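Local coordinates for arginine phosphatase Ywle (Geobacillus stearothermophilus, PDB 4PIC), which catalyses the specific removal of phosphate from phosphoarginine residues in proteins and probably counteracts the protein arginine kinase McsB, at residues T13-S16 against P17-A20; S44-V48 against H49-V53; P122-V125 against Y126-A129. All blocks are in the same frame, centred on the assembly; numbering follows the deposited sequence.

The three contacts are three helix starts that meet beside the phosphate-binding loop. Contact 1 holds the end of that loop and the first turns of helix 15-25, with R15 bound to the phosphate; its centre lies about 9 Å from that of contact 2 and about 13 Å from that of contact 3, and the centres of contacts 2 and 3 are about 11 Å apart. T13 O and S47 N, 2.9 Å apart, probably form a hydrogen bond joining contact 1 to the entry of helix 48-56. C14 SG packs 3.2 Å from Y126 OH of contact 3. Farther from the phosphate, M18 SE lies 3.6 Å from V53 CG2, while V53 CG1 in turn packs 3.6 Å from I123 CG1.

Contact 1 (T13-S16 against P17-A20). With PO4 (phosphate ion), chain C.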
ATOM      1  N   THR A  13      -2.545 -12.746   0.240  1.00 11.27           N
ATOM      2  CA  THR A  13      -2.105 -14.137   0.440  1.00 11.31           C
ATOM      3  C   THR A  13      -2.596 -14.716   1.763  1.00 13.37           C
ATOM      4  O   THR A  13      -2.647 -15.935   1.928  1.00 13.45           O
ATOM      5  CB  THR A  13      -0.566 -14.308   0.390  1.00 14.86           C
ATOM      6  OG1 THR A  13       0.044 -13.485   1.391  1.00 15.01           O
ATOM      7  CG2 THR A  13      -0.019 -13.936  -0.982  1.00 13.96           C
ATOM      8  N   CYS A  14      -2.966 -13.850   2.702  1.00 12.76           N
ATOM      9  CA  CYS A  14      -3.303 -14.311   4.042  1.00 13.57           C
ATOM     10  C   CYS A  14      -4.750 -14.012   4.461  1.00 11.89           C
ATOM     11  O   CYS A  14      -5.627 -14.855   4.285  1.00 12.55           O
ATOM     12  CB  CYS A  14      -2.254 -13.810   5.037  1.00 13.04           C
ATOM     13  SG  CYS A  14      -0.591 -14.418   4.604  1.00 17.33           S
ATOM     14  N   ARG A  15      -5.027 -12.824   4.990  1.00 11.94           N
ATOM     15  CA  ARG A  15      -6.375 -12.567   5.499  1.00 11.14           C
ATOM     16  C   ARG A  15      -7.455 -12.503   4.428  1.00  9.65           C
ATOM     17  O   ARG A  15      -8.466 -13.186   4.546  1.00 10.26           O
ATOM     18  CB  ARG A  15      -6.432 -11.316   6.379  1.00 13.47           C
ATOM     19  CG  ARG A  15      -5.701 -11.478   7.712  1.00 14.68           C
ATOM     20  CD  ARG A  15      -5.645 -10.160   8.458  1.00 12.76           C
ATOM     21  NE  ARG A  15      -4.694  -9.233   7.853  1.00 14.34           N
ATOM     22  CZ  ARG A  15      -4.293  -8.105   8.426  1.00 15.22           C
ATOM     23  NH1 ARG A  15      -4.757  -7.768   9.623  1.00 14.24           N
ATOM     24  NH2 ARG A  15      -3.417  -7.328   7.808  1.00 16.18           N
ATOM     25  N   SER A  16      -7.277 -11.696   3.389  1.00  9.18           N
ATOM     26  CA  SER A  16      -8.366 -11.572   2.413  1.00 10.78           C
ATOM     27  C   SER A  16      -8.696 -12.872   1.663  1.00 10.69           C
ATOM     28  O   SER A  16      -9.866 -13.125   1.405  1.00  9.68           O
ATOM     29  CB  SER A  16      -8.215 -10.358   1.475  1.00 11.60           C
ATOM     30  OG  SER A  16      -7.025 -10.391   0.710  1.00 10.90           O
ATOM     31  N   PRO A  17      -7.691 -13.710   1.343  1.00 10.87           N
ATOM     32  CA  PRO A  17      -8.075 -14.998   0.747  1.00 11.10           C
ATOM     33  C   PRO A  17      -8.836 -15.896   1.711  1.00 11.16           C
ATOM     34  O   PRO A  17      -9.714 -16.659   1.285  1.00 10.62           O
ATOM     35  CB  PRO A  17      -6.733 -15.633   0.376  1.00 12.15           C
ATOM     36  CG  PRO A  17      -5.819 -14.461   0.187  1.00 13.06           C
ATOM     37  CD  PRO A  17      -6.238 -13.479   1.236  1.00 10.12           C
HETATM   38  N   MSE A  18      -8.540 -15.808   3.002  1.00 10.21           N
HETATM   39  CA  MSE A  18      -9.312 -16.579   3.964  1.00 11.38           C
HETATM   40  C   MSE A  18     -10.759 -16.090   4.016  1.00  9.65           C
HETATM   41  O   MSE A  18     -11.698 -16.889   4.023  1.00 10.67           O
HETATM   42  CB  MSE A  18      -8.686 -16.532   5.358  1.00 10.72           C
HETATM   43  CG  MSE A  18      -7.426 -17.390   5.479  1.00 10.76           C
HETATM   44 SE   MSE A  18      -6.805 -17.680   7.310  1.00 16.31          SE
HETATM   45  CE  MSE A  18      -6.294 -15.845   7.737  1.00 14.10           C
ATOM     46  N   ALA A  19     -10.942 -14.778   4.064  1.00  8.60           N
ATOM     47  CA  ALA A  19     -12.268 -14.190   4.048  1.00  8.89           C
ATOM     48  C   ALA A  19     -13.033 -14.637   2.819  1.00 11.16           C
ATOM     49  O   ALA A  19     -14.190 -15.066   2.926  1.00 10.83           O
ATOM     50  CB  ALA A  19     -12.162 -12.668   4.095  1.00  9.86           C
ATOM     51  N   ALA A  20     -12.405 -14.538   1.654  1.00 10.44           N
ATOM     52  CA  ALA A  20     -13.057 -14.910   0.407  1.00 10.21           C
ATOM     53  C   ALA A  20     -13.414 -16.387   0.405  1.00 11.25           C
ATOM     54  O   ALA A  20     -14.516 -16.753  -0.002  1.00 10.71           O
ATOM     55  CB  ALA A  20     -12.172 -14.561  -0.796  1.00 12.35           C
TER
HETATM   56  P   PO4 C 201      -1.166  -8.098   4.880  1.00 19.67           P
HETATM   57  O1  PO4 C 201      -1.031  -8.628   3.474  1.00 20.73           O
HETATM   58  O2  PO4 C 201       0.073  -7.320   5.248  1.00 22.10           O
HETATM   59  O3  PO4 C 201      -2.376  -7.231   4.988  1.00 17.14           O
HETATM   60  O4  PO4 C 201      -1.266  -9.284   5.808  1.00 23.48           O
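The guanidinium of R15, a residue whose backbone O also accepts a helical bond from A19 N at 3.0 Å, presents its edge to the phosphate: NH2 gives a hydrogen bond to PO4 O3 at 3.0 Å (N-H...O angle 154°), with the oxygen in the plane of the group. On the same side chain NH1 binds I115 O, while M82 and T83 pack against it. The chain runs out extended and then bends at chi3 (-73°), which brings NH2 round to the anion. This is the arginine closing the CX5R P-loop of the low molecular weight phosphatases, which starts at the nucleophile C9; G11 N and T10 N also bind the phosphate, probably an ion from the crystallisation liquor. An alanine here is likely to leave PO4 O3 and I115 O without their guanidinium donors and to weaken the hold on the anion.

From C14, at the N-cap, the loop turns directly into helix 15-25. The M18 amide reaches C14 O only weakly, at 3.3 Å, whereas A20 N to S16 O (2.9 Å) is a regular helical bond. P17 fits into this first turn, its CG 3.6 Å from T13 C and its CD 3.2 Å from S16 OG. The selenomethionine M18 folds back over the same turn: CG lies 3.3 Å from C14 O, and a bend at chi3 (-67°) sets CE 3.7 Å from that oxygen. S16 OG is hydrogen-bonded to N12 ND2, tying the first turn of the helix back to the P-loop. The amino end of helix 15-25 faces that loop and probably adds to its attraction for an anion, consistent with a pocket made for a phosphoryl group.

Contact 2 (S44-V48 against H49-V53)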
ATOM      1  N   SER A  44       0.109 -15.511  -6.926  1.00 18.42           N
ATOM      2  CA  SER A  44       0.644 -16.212  -5.760  1.00 18.22           C
ATOM      3  C   SER A  44      -0.421 -17.057  -5.060  1.00 20.64           C
ATOM      4  O   SER A  44      -1.585 -16.682  -5.017  1.00 19.22           O
ATOM      5  CB  SER A  44       1.240 -15.230  -4.759  1.00 20.21           C
ATOM      6  OG  SER A  44       2.434 -14.654  -5.252  1.00 21.69           O
ATOM      7  N   GLU A  45      -0.006 -18.192  -4.505  1.00 22.09           N
ATOM      8  CA  GLU A  45      -0.901 -19.022  -3.710  1.00 23.06           C
ATOM      9  C   GLU A  45      -1.203 -18.331  -2.385  1.00 20.06           C
ATOM     10  O   GLU A  45      -0.436 -17.470  -1.942  1.00 18.61           O
ATOM     11  CB  GLU A  45      -0.234 -20.365  -3.410  1.00 27.21           C
ATOM     12  CG  GLU A  45       0.083 -21.215  -4.624  1.00 28.81           C
ATOM     13  CD  GLU A  45      -0.585 -22.570  -4.552  1.00 32.86           C
ATOM     14  OE1 GLU A  45      -1.812 -22.610  -4.327  1.00 34.40           O
ATOM     15  OE2 GLU A  45       0.111 -23.596  -4.702  1.00 38.14           O
ATOM     16  N   ALA A  46      -2.311 -18.714  -1.750  1.00 18.52           N
ATOM     17  CA  ALA A  46      -2.515 -18.355  -0.354  1.00 15.16           C
ATOM     18  C   ALA A  46      -1.347 -18.941   0.430  1.00 15.80           C
ATOM     19  O   ALA A  46      -0.781 -19.975   0.041  1.00 16.76           O
ATOM     20  CB  ALA A  46      -3.838 -18.915   0.154  1.00 15.23           C
ATOM     21  N   SER A  47      -0.959 -18.288   1.521  1.00 14.66           N
ATOM     22  CA  SER A  47       0.169 -18.779   2.305  1.00 15.21           C
ATOM     23  C   SER A  47      -0.145 -20.141   2.919  1.00 12.92           C
ATOM     24  O   SER A  47      -1.308 -20.533   3.056  1.00 12.65           O
ATOM     25  CB  SER A  47       0.571 -17.793   3.395  1.00 18.21           C
ATOM     26  OG  SER A  47      -0.410 -17.726   4.403  1.00 17.91           O
ATOM     27  N   VAL A  48       0.899 -20.883   3.268  1.00 13.33           N
ATOM     28  CA  VAL A  48       0.691 -22.253   3.710  1.00 13.54           C
ATOM     29  C   VAL A  48      -0.159 -22.343   4.973  1.00 13.64           C
ATOM     30  O   VAL A  48      -1.013 -23.222   5.080  1.00 11.32           O
ATOM     31  CB  VAL A  48       2.038 -23.030   3.866  1.00 13.46           C
ATOM     32  CG1 VAL A  48       2.906 -22.432   4.975  1.00 17.69           C
ATOM     33  CG2 VAL A  48       1.769 -24.488   4.122  1.00 15.86           C
ATOM     34  N   HIS A  49       0.032 -21.427   5.918  1.00 13.80           N
ATOM     35  CA  HIS A  49      -0.763 -21.473   7.142  1.00 13.26           C
ATOM     36  C   HIS A  49      -2.219 -21.120   6.860  1.00 12.10           C
ATOM     37  O   HIS A  49      -3.113 -21.672   7.497  1.00 13.29           O
ATOM     38  CB  HIS A  49      -0.205 -20.552   8.226  1.00 13.22           C
ATOM     39  CG  HIS A  49       0.996 -21.100   8.937  1.00 13.59           C
ATOM     40  ND1 HIS A  49       1.838 -20.304   9.682  1.00 15.73           N
ATOM     41  CD2 HIS A  49       1.481 -22.361   9.034  1.00 15.10           C
ATOM     42  CE1 HIS A  49       2.801 -21.049  10.197  1.00 12.41           C
ATOM     43  NE2 HIS A  49       2.611 -22.297   9.818  1.00 14.58           N
ATOM     44  N   ALA A  50      -2.455 -20.210   5.910  1.00 10.28           N
ATOM     45  CA  ALA A  50      -3.832 -19.880   5.522  1.00 12.21           C
ATOM     46  C   ALA A  50      -4.470 -21.131   4.931  1.00 11.34           C
ATOM     47  O   ALA A  50      -5.608 -21.490   5.271  1.00 10.87           O
ATOM     48  CB  ALA A  50      -3.864 -18.732   4.521  1.00 12.34           C
ATOM     49  N   LYS A  51      -3.751 -21.813   4.049  1.00 12.00           N
ATOM     50  CA  LYS A  51      -4.278 -23.048   3.480  1.00 12.76           C
ATOM     51  C   LYS A  51      -4.547 -24.087   4.550  1.00 13.11           C
ATOM     52  O   LYS A  51      -5.566 -24.768   4.517  1.00 11.94           O
ATOM     53  CB  LYS A  51      -3.315 -23.633   2.453  1.00 15.37           C
ATOM     54  CG  LYS A  51      -3.226 -22.861   1.153  1.00 17.78           C
ATOM     55  CD  LYS A  51      -2.509 -23.738   0.144  1.00 20.90           C
ATOM     56  CE  LYS A  51      -2.183 -23.010  -1.129  1.00 26.85           C
ATOM     57  NZ  LYS A  51      -1.543 -23.954  -2.095  1.00 32.21           N
HETATM   58  N   MSE A  52      -3.651 -24.208   5.513  1.00 12.43           N
HETATM   59  CA  MSE A  52      -3.824 -25.199   6.562  1.00 12.66           C
HETATM   60  C   MSE A  52      -5.041 -24.937   7.428  1.00 12.05           C
HETATM   61  O   MSE A  52      -5.832 -25.844   7.668  1.00 11.46           O
HETATM   62  CB  MSE A  52      -2.580 -25.275   7.435  1.00 14.14           C
HETATM   63  CG  MSE A  52      -1.453 -26.072   6.812  1.00 11.49           C
HETATM   64 SE   MSE A  52       0.205 -25.864   7.797  1.00 22.00          SE
HETATM   65  CE  MSE A  52       1.290 -27.127   6.827  1.00 18.67           C
ATOM     66  N   VAL A  53      -5.212 -23.710   7.902  1.00 12.64           N
ATOM     67  CA  VAL A  53      -6.360 -23.443   8.766  1.00 13.29           C
ATOM     68  C   VAL A  53      -7.682 -23.492   7.994  1.00 11.18           C
ATOM     69  O   VAL A  53      -8.724 -23.874   8.550  1.00 11.60           O
ATOM     70  CB  VAL A  53      -6.213 -22.153   9.606  1.00 12.28           C
ATOM     71  CG1 VAL A  53      -4.908 -22.199  10.407  1.00 12.57           C
ATOM     72  CG2 VAL A  53      -6.231 -20.938   8.714  1.00 12.86           C
TER
HETATM   73  O   HOH W   1       1.821 -19.077   6.124  1.00 19.26           O
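Residues E45, A46 and S47 run in an extended conformation and the chain turns helical at V48, so that K51 N can close the first turn on S47 O at 2.9 Å. This is a helix amino terminus with S47 at the N-cap, leading from the loop after strand 31-37 into helix 48-56; M52 N follows with a bond to V48 O at 2.8 Å.

S47 OG stands 3.6 Å from A50 N. A water sits between S47 OG, 3.1 Å away, and H49 N, which donates to it over 3.0 Å. S47 OG also makes a weak hydrogen bond with Y126 OH, and the H49 ring meets the Y126 ring with their planes at about 70°, so helix 123-150 covers this side of the turn. A46 points its methyl toward the helix, where it packs against A50 CB.

On the outer surface K51 reaches back along the incoming loop. Fully extended beyond CG, it passes A46 CB with its CG and A46 O with its CE (3.5 Å), then crosses the E45 side chain at about a right angle. The result is a salt bridge between residues six apart, linking the loop to the first turn of the helix. The glutamate bends at chi2 (-122°), which turns its carboxylate over to the ammonium group. R64 offers OE1 a second, weak and long ion pair. Farther along the surface V48 and M52 lie side by side, CG2 of V48 3.8 Å from CE of the selenomethionine, while M52 SE stands in the plane of the H49 ring at its edge. In the salt bridge K51 NZ comes within 2.6 Å of E45 OE1 from above the carboxylate, 60° out of its plane.

Contact 3 (P122-V125 against Y126-A129); sequences PIEV and YRAA
R127 reaches back over the first turn of helix 123-150 to I123 and E124, the residues four and three positions before it. Its CB rests on their carbonyl oxygens, 3.6 Å from both I123 O and E124 O. With CG anti to the backbone N (chi1 -163°), the chain heads outward through CD and then bends at chi3 (-69°), which folds the guanidinium back toward I123. NE is hydrogen-bonded outside the two segments. NH2 lies 3.8 Å from I123 CD1, the two side chains crossing at a slant, and its charge is paired with E56 OE2 in a salt bridge to helix 48-56. NH1 passes E124 CG and ends at a water, which accepts its hydrogen bond at 3.0 Å and donates to E124 OE2 at 2.6 Å. The charged atoms E124 OE2 and R127 NH1 stay 4.7 Å apart.

At the start of the helix P122 holds the N-cap position, and R127 N to I123 O (2.9 Å), A128 N to E124 O and A129 N to V125 O build the turn. Y126 leaves the helix on its buried side. Its CB packs on I123 O, and CD1 points at P122 O, 3.6 Å away in the plane of the ring; P118 and V53 also touch this side chain. The chemistry thus divides the turn: an aromatic side is packed against C14 of the loop that, by similarity, probably binds the substrate, and at the surface R127 joins helix 123-150 to E56 of helix 48-56, while E124 takes part through water and probably adds a weaker electrostatic pull.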
ATOM      1  N   PRO A 122       2.978 -17.680  13.487  1.00 17.55           N
ATOM      2  CA  PRO A 122       2.618 -19.064  13.807  1.00 18.25           C
ATOM      3  C   PRO A 122       1.210 -19.397  13.345  1.00 16.47           C
ATOM      4  O   PRO A 122       0.362 -18.499  13.213  1.00 15.15           O
ATOM      5  CB  PRO A 122       2.675 -19.104  15.341  1.00 21.27           C
ATOM      6  CG  PRO A 122       3.458 -17.903  15.743  1.00 26.09           C
ATOM      7  CD  PRO A 122       3.200 -16.875  14.702  1.00 20.54           C
ATOM      8  N   ILE A 123       0.953 -20.679  13.122  1.00 14.96           N
ATOM      9  CA  ILE A 123      -0.352 -21.102  12.648  1.00 12.86           C
ATOM     10  C   ILE A 123      -1.451 -20.682  13.617  1.00 16.23           C
ATOM     11  O   ILE A 123      -2.588 -20.453  13.211  1.00 12.85           O
ATOM     12  CB  ILE A 123      -0.385 -22.620  12.369  1.00 16.80           C
ATOM     13  CG1 ILE A 123      -1.616 -22.984  11.535  1.00 15.10           C
ATOM     14  CG2 ILE A 123      -0.343 -23.418  13.669  1.00 19.40           C
ATOM     15  CD1 ILE A 123      -1.636 -24.435  11.081  1.00 17.71           C
ATOM     16  N   GLU A 124      -1.112 -20.549  14.894  1.00 16.45           N
ATOM     17  CA  GLU A 124      -2.103 -20.182  15.897  1.00 17.08           C
ATOM     18  C   GLU A 124      -2.722 -18.816  15.632  1.00 13.64           C
ATOM     19  O   GLU A 124      -3.905 -18.605  15.896  1.00 13.48           O
ATOM     20  CB  GLU A 124      -1.503 -20.219  17.307  1.00 20.63           C
ATOM     21  CG  GLU A 124      -1.224 -21.622  17.841  1.00 20.87           C
ATOM     22  CD  GLU A 124       0.054 -22.223  17.298  1.00 21.39           C
ATOM     23  OE1 GLU A 124       0.909 -21.459  16.807  1.00 20.97           O
ATOM     24  OE2 GLU A 124       0.201 -23.462  17.369  1.00 26.74           O
ATOM     25  N   VAL A 125      -1.933 -17.890  15.102  1.00 12.91           N
ATOM     26  CA  VAL A 125      -2.465 -16.566  14.802  1.00 15.07           C
ATOM     27  C   VAL A 125      -3.304 -16.593  13.524  1.00 13.75           C
ATOM     28  O   VAL A 125      -4.296 -15.878  13.419  1.00 13.51           O
ATOM     29  CB  VAL A 125      -1.364 -15.497  14.725  1.00 15.55           C
ATOM     30  CG1 VAL A 125      -1.985 -14.106  14.696  1.00 17.25           C
ATOM     31  CG2 VAL A 125      -0.441 -15.630  15.928  1.00 15.71           C
ATOM     32  N   TYR A 126      -2.914 -17.419  12.558  1.00 13.26           N
ATOM     33  CA  TYR A 126      -3.770 -17.654  11.394  1.00 13.34           C
ATOM     34  C   TYR A 126      -5.109 -18.233  11.810  1.00 12.07           C
ATOM     35  O   TYR A 126      -6.156 -17.866  11.264  1.00 11.85           O
ATOM     36  CB  TYR A 126      -3.097 -18.601  10.405  1.00 12.24           C
ATOM     37  CG  TYR A 126      -2.091 -17.899   9.514  1.00 12.14           C
ATOM     38  CD1 TYR A 126      -0.782 -17.688   9.940  1.00 12.28           C
ATOM     39  CD2 TYR A 126      -2.444 -17.462   8.242  1.00 12.03           C
ATOM     40  CE1 TYR A 126       0.135 -17.042   9.126  1.00 15.09           C
ATOM     41  CE2 TYR A 126      -1.533 -16.816   7.422  1.00 14.32           C
ATOM     42  CZ  TYR A 126      -0.244 -16.616   7.873  1.00 15.27           C
ATOM     43  OH  TYR A 126       0.685 -15.976   7.076  1.00 17.64           O
ATOM     44  N   ARG A 127      -5.088 -19.140  12.780  1.00 10.92           N
ATOM     45  CA  ARG A 127      -6.323 -19.752  13.250  1.00 14.02           C
ATOM     46  C   ARG A 127      -7.185 -18.711  13.955  1.00 12.91           C
ATOM     47  O   ARG A 127      -8.392 -18.680  13.774  1.00 12.86           O
ATOM     48  CB  ARG A 127      -6.026 -20.942  14.173  1.00 15.10           C
ATOM     49  CG  ARG A 127      -7.209 -21.867  14.383  1.00 18.35           C
ATOM     50  CD  ARG A 127      -6.814 -23.121  15.159  1.00 19.06           C
ATOM     51  NE  ARG A 127      -5.956 -24.001  14.374  1.00 21.61           N
ATOM     52  CZ  ARG A 127      -4.721 -24.349  14.718  1.00 21.57           C
ATOM     53  NH1 ARG A 127      -4.190 -23.889  15.845  1.00 23.72           N
ATOM     54  NH2 ARG A 127      -4.016 -25.158  13.941  1.00 23.40           N
ATOM     55  N   ALA A 128      -6.564 -17.843  14.743  1.00 14.59           N
ATOM     56  CA  ALA A 128      -7.288 -16.782  15.433  1.00 14.86           C
ATOM     57  C   ALA A 128      -7.977 -15.863  14.424  1.00 12.73           C
ATOM     58  O   ALA A 128      -9.159 -15.496  14.597  1.00 14.36           O
ATOM     59  CB  ALA A 128      -6.333 -15.984  16.303  1.00 14.75           C
ATOM     60  N   ALA A 129      -7.241 -15.502  13.370  1.00 12.26           N
ATOM     61  CA  ALA A 129      -7.788 -14.662  12.305  1.00 11.79           C
ATOM     62  C   ALA A 129      -8.941 -15.374  11.598  1.00 11.98           C
ATOM     63  O   ALA A 129      -9.992 -14.781  11.346  1.00 11.09           O
ATOM     64  CB  ALA A 129      -6.704 -14.292  11.306  1.00 12.22           C
TER
HETATM   65  O   HOH W   2      -1.758 -25.113  17.097  1.00 29.41           O